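Tryptophan synthase alpha chain (Campylobacter jejuni, PDB 3THA) probably cleaves indole-3-glycerol phosphate to indole and glyceraldehyde 3-phosphate, as the alpha subunit of the tryptophan synthase that carries out the last step of tryptophan biosynthesis. Local coordinates at residues Asp132-Lys135 with Glu136-Tyr140; Val191-Ile194 with Arg195-Asn199. All blocks are in the same frame, centred on the assembly; numbering follows the deposited sequence.

Contact 1: Asp132-Lys135 with Glu136-Tyr140; sequences DLIK and ECERY
Leu133 and Cys137 meet one helical turn apart on the inner side of helix 131-140, the leucine CG lying 4.1 Å from the cysteine SG. With CG anti to the backbone N (chi1 -179°), both CG and CD1 come to about the same distance from the sulfur, and both side chains pack on Leu120 and Leu144 of the flanking strands 117-121 and 143-148. One residue further along, Ile134 and Glu138 pass at a slant: the CG2 branch of Ile134 lies 3.6 Å from OE2 of Glu138.

The backbone bonds are alpha-helical. Cys137 N bonds to Leu133 O at 2.8 Å, Glu138 N to Ile134 O, and Arg139 N to Lys135 O; Glu136 N to Asp132 O is weak.

The charged groups lie away from the strands. Arg139 NH1 forms a salt bridge with Glu136, 2.6 Å from OE2 and 3.0 Å from OE1, the carboxylate carbon lying at the guanidinium edge and in its plane. A bend at chi3 (-83°) turns the arginine back along the helix to make this meeting. Lys135 NZ stays 4.5 Å from Glu138 OE2, too far for a salt bridge. Glu106 brings a second carboxylate close to Glu136, so the positive charge of Arg139 probably eases the repulsion between the two acids.

Contact 2: Val191-Ile194 with Arg195-Asn199; sequences VKEI and RSFTN
At the C-terminal end of helix 180-195, where the chain turns into the loop before strand 202-205, Ile194 O accepts two backbone N-H groups: Thr198 N at 3.1 Å, almost in line with the carbonyl, and Phe197 N at 2.8 Å, which comes from 46° above the carbonyl plane. The preceding carbonyl, Glu193 O, takes the hydroxyl of Ser196, OG at 3.1 Å, together with a weak bond from Ser196 N. The serine chi1 of 90° swings OG back toward Glu193 O.

In this TIM barrel the helix covers strands 168-171 and 202-205, and the inward side chains follow that. The side chains of Ile194 and Thr198 point the same way, their CG2 methyls 3.9 Å apart, both residues packing on Ile168. Val191 runs beside Arg195 and sets CG1 over one face of its guanidinium, offset toward the rim, 3.3 Å from NH1; NH2 forms a salt bridge with Asp222. On the flank toward helix 154-161, the Glu193 chain passes the Phe197 side chain at an angle, Glu193 CG 4.2 Å from Phe197 CE2 and the carboxylate and ring planes 53° apart, while the carboxylate pairs with Lys190.

From the N terminus, the chain first reaches contact 1, on helix 131-140, which crosses from strand 117-121 to strand 143-148. It then runs through helix 154-161 and strand 168-171 before contact 2, at the end of helix 180-195 just ahead of strand 202-205. Each contact joins adjoining pieces of chain and closes no more than a turn or two, so the two follow in series, neither nested nor crossed. The centres of contact 1 and contact 2 are about 24 Å apart. Contact 1 lies within the outer helical layer of the barrel, between the fourth and fifth strands; contact 2 lies where that layer gives way to the loop leading from the sixth strand's helix to the seventh strand.

Contact 1: Asp132-Lys135 with Glu136-Tyr140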
loop_
_atom_site.group_PDB
_atom_site.type_symbol
_atom_site.label_atom_id
_atom_site.label_comp_id
_atom_site.label_asym_id
_atom_site.label_seq_id
_atom_site.Cartn_x
_atom_site.Cartn_y
_atom_site.Cartn_z
ATOM N N ASP B 132 -20.701 4.836 -3.877
ATOM C CA ASP B 132 -20.792 6.251 -4.194
ATOM C C ASP B 132 -19.838 6.669 -5.293
ATOM O O ASP B 132 -20.189 7.535 -6.097
ATOM C CB ASP B 132 -20.542 7.094 -2.959
ATOM C CG ASP B 132 -21.701 7.061 -2.009
ATOM O OD1 ASP B 132 -22.831 7.373 -2.460
ATOM O OD2 ASP B 132 -21.493 6.720 -0.824
ATOM N N LEU B 133 -18.645 6.059 -5.340
ATOM C CA LEU B 133 -17.698 6.341 -6.412
ATOM C C LEU B 133 -18.231 5.789 -7.721
ATOM O O LEU B 133 -18.114 6.439 -8.771
ATOM C CB LEU B 133 -16.323 5.732 -6.110
ATOM C CG LEU B 133 -15.200 5.960 -7.145
ATOM C CD1 LEU B 133 -14.975 7.433 -7.414
ATOM C CD2 LEU B 133 -13.903 5.322 -6.660
ATOM N N ILE B 134 -18.798 4.576 -7.656
ATOM C CA ILE B 134 -19.345 3.927 -8.831
ATOM C C ILE B 134 -20.422 4.814 -9.443
ATOM O O ILE B 134 -20.523 4.939 -10.675
ATOM C CB ILE B 134 -19.951 2.570 -8.464
ATOM C CG1 ILE B 134 -18.837 1.547 -8.223
ATOM C CG2 ILE B 134 -20.971 2.096 -9.528
ATOM C CD1 ILE B 134 -19.358 0.151 -7.721
ATOM N N LYS B 135 -21.202 5.445 -8.577
ATOM C CA LYS B 135 -22.299 6.255 -9.028
ATOM C C LYS B 135 -21.749 7.392 -9.864
ATOM O O LYS B 135 -22.192 7.611 -10.992
ATOM C CB LYS B 135 -23.135 6.752 -7.855
ATOM C CG LYS B 135 -24.602 6.403 -7.980
ATOM C CD LYS B 135 -24.892 4.902 -7.793
ATOM C CE LYS B 135 -26.388 4.568 -8.051
ATOM N NZ LYS B 135 -26.627 3.086 -8.112
ATOM N N GLU B 136 -20.747 8.083 -9.343
ATOM C CA GLU B 136 -20.122 9.134 -10.120
ATOM C C GLU B 136 -19.425 8.602 -11.360
ATOM O O GLU B 136 -19.475 9.242 -12.375
ATOM C CB GLU B 136 -19.176 9.970 -9.284
ATOM C CG GLU B 136 -19.842 10.560 -8.083
ATOM C CD GLU B 136 -21.008 11.424 -8.459
ATOM O OE1 GLU B 136 -20.891 12.182 -9.445
ATOM O OE2 GLU B 136 -22.047 11.349 -7.776
ATOM N N CYS B 137 -18.782 7.441 -11.305
ATOM C CA CYS B 137 -18.158 6.929 -12.533
ATOM C C CYS B 137 -19.195 6.613 -13.641
ATOM O O CYS B 137 -19.001 7.050 -14.768
ATOM C CB CYS B 137 -17.224 5.748 -12.298
ATOM S SG CYS B 137 -15.771 6.076 -11.234
ATOM N N GLU B 138 -20.268 5.870 -13.349
ATOM C CA GLU B 138 -21.341 5.700 -14.363
ATOM C C GLU B 138 -21.708 7.070 -14.929
ATOM O O GLU B 138 -21.791 7.256 -16.146
ATOM C CB GLU B 138 -22.637 5.105 -13.786
ATOM C CG GLU B 138 -22.639 3.645 -13.358
ATOM C CD GLU B 138 -23.977 3.262 -12.640
ATOM O OE1 GLU B 138 -25.088 3.675 -13.102
ATOM O OE2 GLU B 138 -23.913 2.557 -11.603
ATOM N N ARG B 139 -21.921 8.026 -14.026
ATOM C CA ARG B 139 -22.396 9.370 -14.389
ATOM C C ARG B 139 -21.532 10.089 -15.441
ATOM O O ARG B 139 -22.070 10.822 -16.263
ATOM C CB ARG B 139 -22.569 10.247 -13.131
ATOM C CG ARG B 139 -22.873 11.727 -13.427
ATOM C CD ARG B 139 -23.079 12.586 -12.176
ATOM N NE ARG B 139 -24.451 12.442 -11.701
ATOM C CZ ARG B 139 -24.781 12.018 -10.487
ATOM N NH1 ARG B 139 -23.840 11.744 -9.588
ATOM N NH2 ARG B 139 -26.058 11.907 -10.159
ATOM N N TYR B 140 -20.209 9.905 -15.397
ATOM C CA TYR B 140 -19.299 10.592 -16.327
ATOM C C TYR B 140 -18.626 9.662 -17.340
ATOM O O TYR B 140 -17.703 10.069 -18.052
ATOM C CB TYR B 140 -18.245 11.385 -15.549
ATOM C CG TYR B 140 -18.822 12.536 -14.762
ATOM C CD1 TYR B 140 -19.059 12.412 -13.391
ATOM C CD2 TYR B 140 -19.149 13.751 -15.391
ATOM C CE1 TYR B 140 -19.591 13.474 -12.643
ATOM C CE2 TYR B 140 -19.699 14.820 -14.665
ATOM C CZ TYR B 140 -19.922 14.675 -13.287
ATOM O OH TYR B 140 -20.461 15.718 -12.542
#

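Contact 2: Val191-Ile194 with Arg195-Asn199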
loop_
_atom_site.group_PDB
_atom_site.type_symbol
_atom_site.label_atom_id
_atom_site.label_comp_id
_atom_site.label_asym_id
_atom_site.label_seq_id
_atom_site.Cartn_x
_atom_site.Cartn_y
_atom_site.Cartn_z
ATOM N N VAL B 191 -8.152 -16.914 -16.133
ATOM C CA VAL B 191 -8.531 -16.166 -17.336
ATOM C C VAL B 191 -9.716 -16.786 -18.084
ATOM O O VAL B 191 -10.723 -16.106 -18.319
ATOM C CB VAL B 191 -7.300 -15.988 -18.278
ATOM C CG1 VAL B 191 -7.724 -15.679 -19.696
ATOM C CG2 VAL B 191 -6.353 -14.917 -17.713
ATOM N N LYS B 192 -9.604 -18.071 -18.428
ATOM C CA LYS B 192 -10.708 -18.835 -18.984
ATOM C C LYS B 192 -12.007 -18.630 -18.180
ATOM O O LYS B 192 -13.080 -18.368 -18.742
ATOM C CB LYS B 192 -10.328 -20.319 -19.002
ATOM C CG LYS B 192 -11.237 -21.206 -19.911
ATOM C CD LYS B 192 -10.813 -22.651 -19.978
ATOM C CE LYS B 192 -11.143 -23.198 -21.368
ATOM N NZ LYS B 192 -11.419 -24.670 -21.427
ATOM N N GLU B 193 -11.904 -18.730 -16.858
ATOM C CA GLU B 193 -13.042 -18.602 -15.972
ATOM C C GLU B 193 -13.675 -17.215 -16.113
ATOM O O GLU B 193 -14.892 -17.096 -16.272
ATOM C CB GLU B 193 -12.599 -18.884 -14.525
ATOM C CG GLU B 193 -13.674 -18.672 -13.479
ATOM C CD GLU B 193 -13.225 -19.014 -12.079
ATOM O OE1 GLU B 193 -13.205 -18.113 -11.231
ATOM O OE2 GLU B 193 -12.918 -20.183 -11.803
ATOM N N ILE B 194 -12.852 -16.170 -16.063
ATOM C CA ILE B 194 -13.338 -14.818 -16.206
ATOM C C ILE B 194 -13.969 -14.675 -17.577
ATOM O O ILE B 194 -15.077 -14.131 -17.699
ATOM C CB ILE B 194 -12.220 -13.798 -16.075
ATOM C CG1 ILE B 194 -11.481 -14.010 -14.761
ATOM C CG2 ILE B 194 -12.781 -12.380 -16.152
ATOM C CD1 ILE B 194 -10.128 -13.363 -14.685
ATOM N N ARG B 195 -13.282 -15.176 -18.604
ATOM C CA ARG B 195 -13.820 -15.108 -19.956
ATOM C C ARG B 195 -15.250 -15.607 -20.019
ATOM O O ARG B 195 -16.074 -14.993 -20.694
ATOM C CB ARG B 195 -12.940 -15.839 -20.973
ATOM C CG ARG B 195 -12.188 -14.875 -21.855
ATOM C CD ARG B 195 -10.839 -15.404 -22.310
ATOM N NE ARG B 195 -9.955 -14.283 -22.650
ATOM C CZ ARG B 195 -8.663 -14.375 -22.963
ATOM N NH1 ARG B 195 -8.044 -15.561 -22.997
ATOM N NH2 ARG B 195 -7.987 -13.260 -23.244
ATOM N N SER B 196 -15.577 -16.682 -19.307
ATOM C CA SER B 196 -16.927 -17.207 -19.407
ATOM C C SER B 196 -18.013 -16.354 -18.714
ATOM O O SER B 196 -19.170 -16.766 -18.672
ATOM C CB SER B 196 -16.983 -18.647 -18.902
ATOM O OG SER B 196 -17.263 -18.681 -17.510
ATOM N N PHE B 197 -17.636 -15.185 -18.190
ATOM C CA PHE B 197 -18.546 -14.263 -17.485
ATOM C C PHE B 197 -18.568 -12.849 -18.095
ATOM O O PHE B 197 -19.559 -12.098 -17.956
ATOM C CB PHE B 197 -18.142 -14.143 -16.014
ATOM C CG PHE B 197 -18.278 -15.430 -15.226
ATOM C CD1 PHE B 197 -19.349 -16.305 -15.457
ATOM C CD2 PHE B 197 -17.360 -15.746 -14.230
ATOM C CE1 PHE B 197 -19.484 -17.509 -14.745
ATOM C CE2 PHE B 197 -17.491 -16.938 -13.494
ATOM C CZ PHE B 197 -18.571 -17.832 -13.759
ATOM N N THR B 198 -17.447 -12.466 -18.713
ATOM C CA THR B 198 -17.330 -11.171 -19.374
ATOM C C THR B 198 -16.490 -11.201 -20.648
ATOM O O THR B 198 -15.646 -12.087 -20.858
ATOM C CB THR B 198 -16.805 -10.047 -18.446
ATOM O OG1 THR B 198 -17.018 -8.780 -19.080
ATOM C CG2 THR B 198 -15.317 -10.222 -18.127
ATOM N N ASN B 199 -16.737 -10.198 -21.484
ATOM C CA ASN B 199 -16.029 -10.035 -22.743
ATOM C C ASN B 199 -14.910 -8.976 -22.709
ATOM O O ASN B 199 -14.171 -8.812 -23.697
ATOM C CB ASN B 199 -17.055 -9.757 -23.837
ATOM C CG ASN B 199 -18.048 -10.907 -23.986
ATOM O OD1 ASN B 199 -17.917 -11.730 -24.887
ATOM N ND2 ASN B 199 -19.017 -10.995 -23.060
#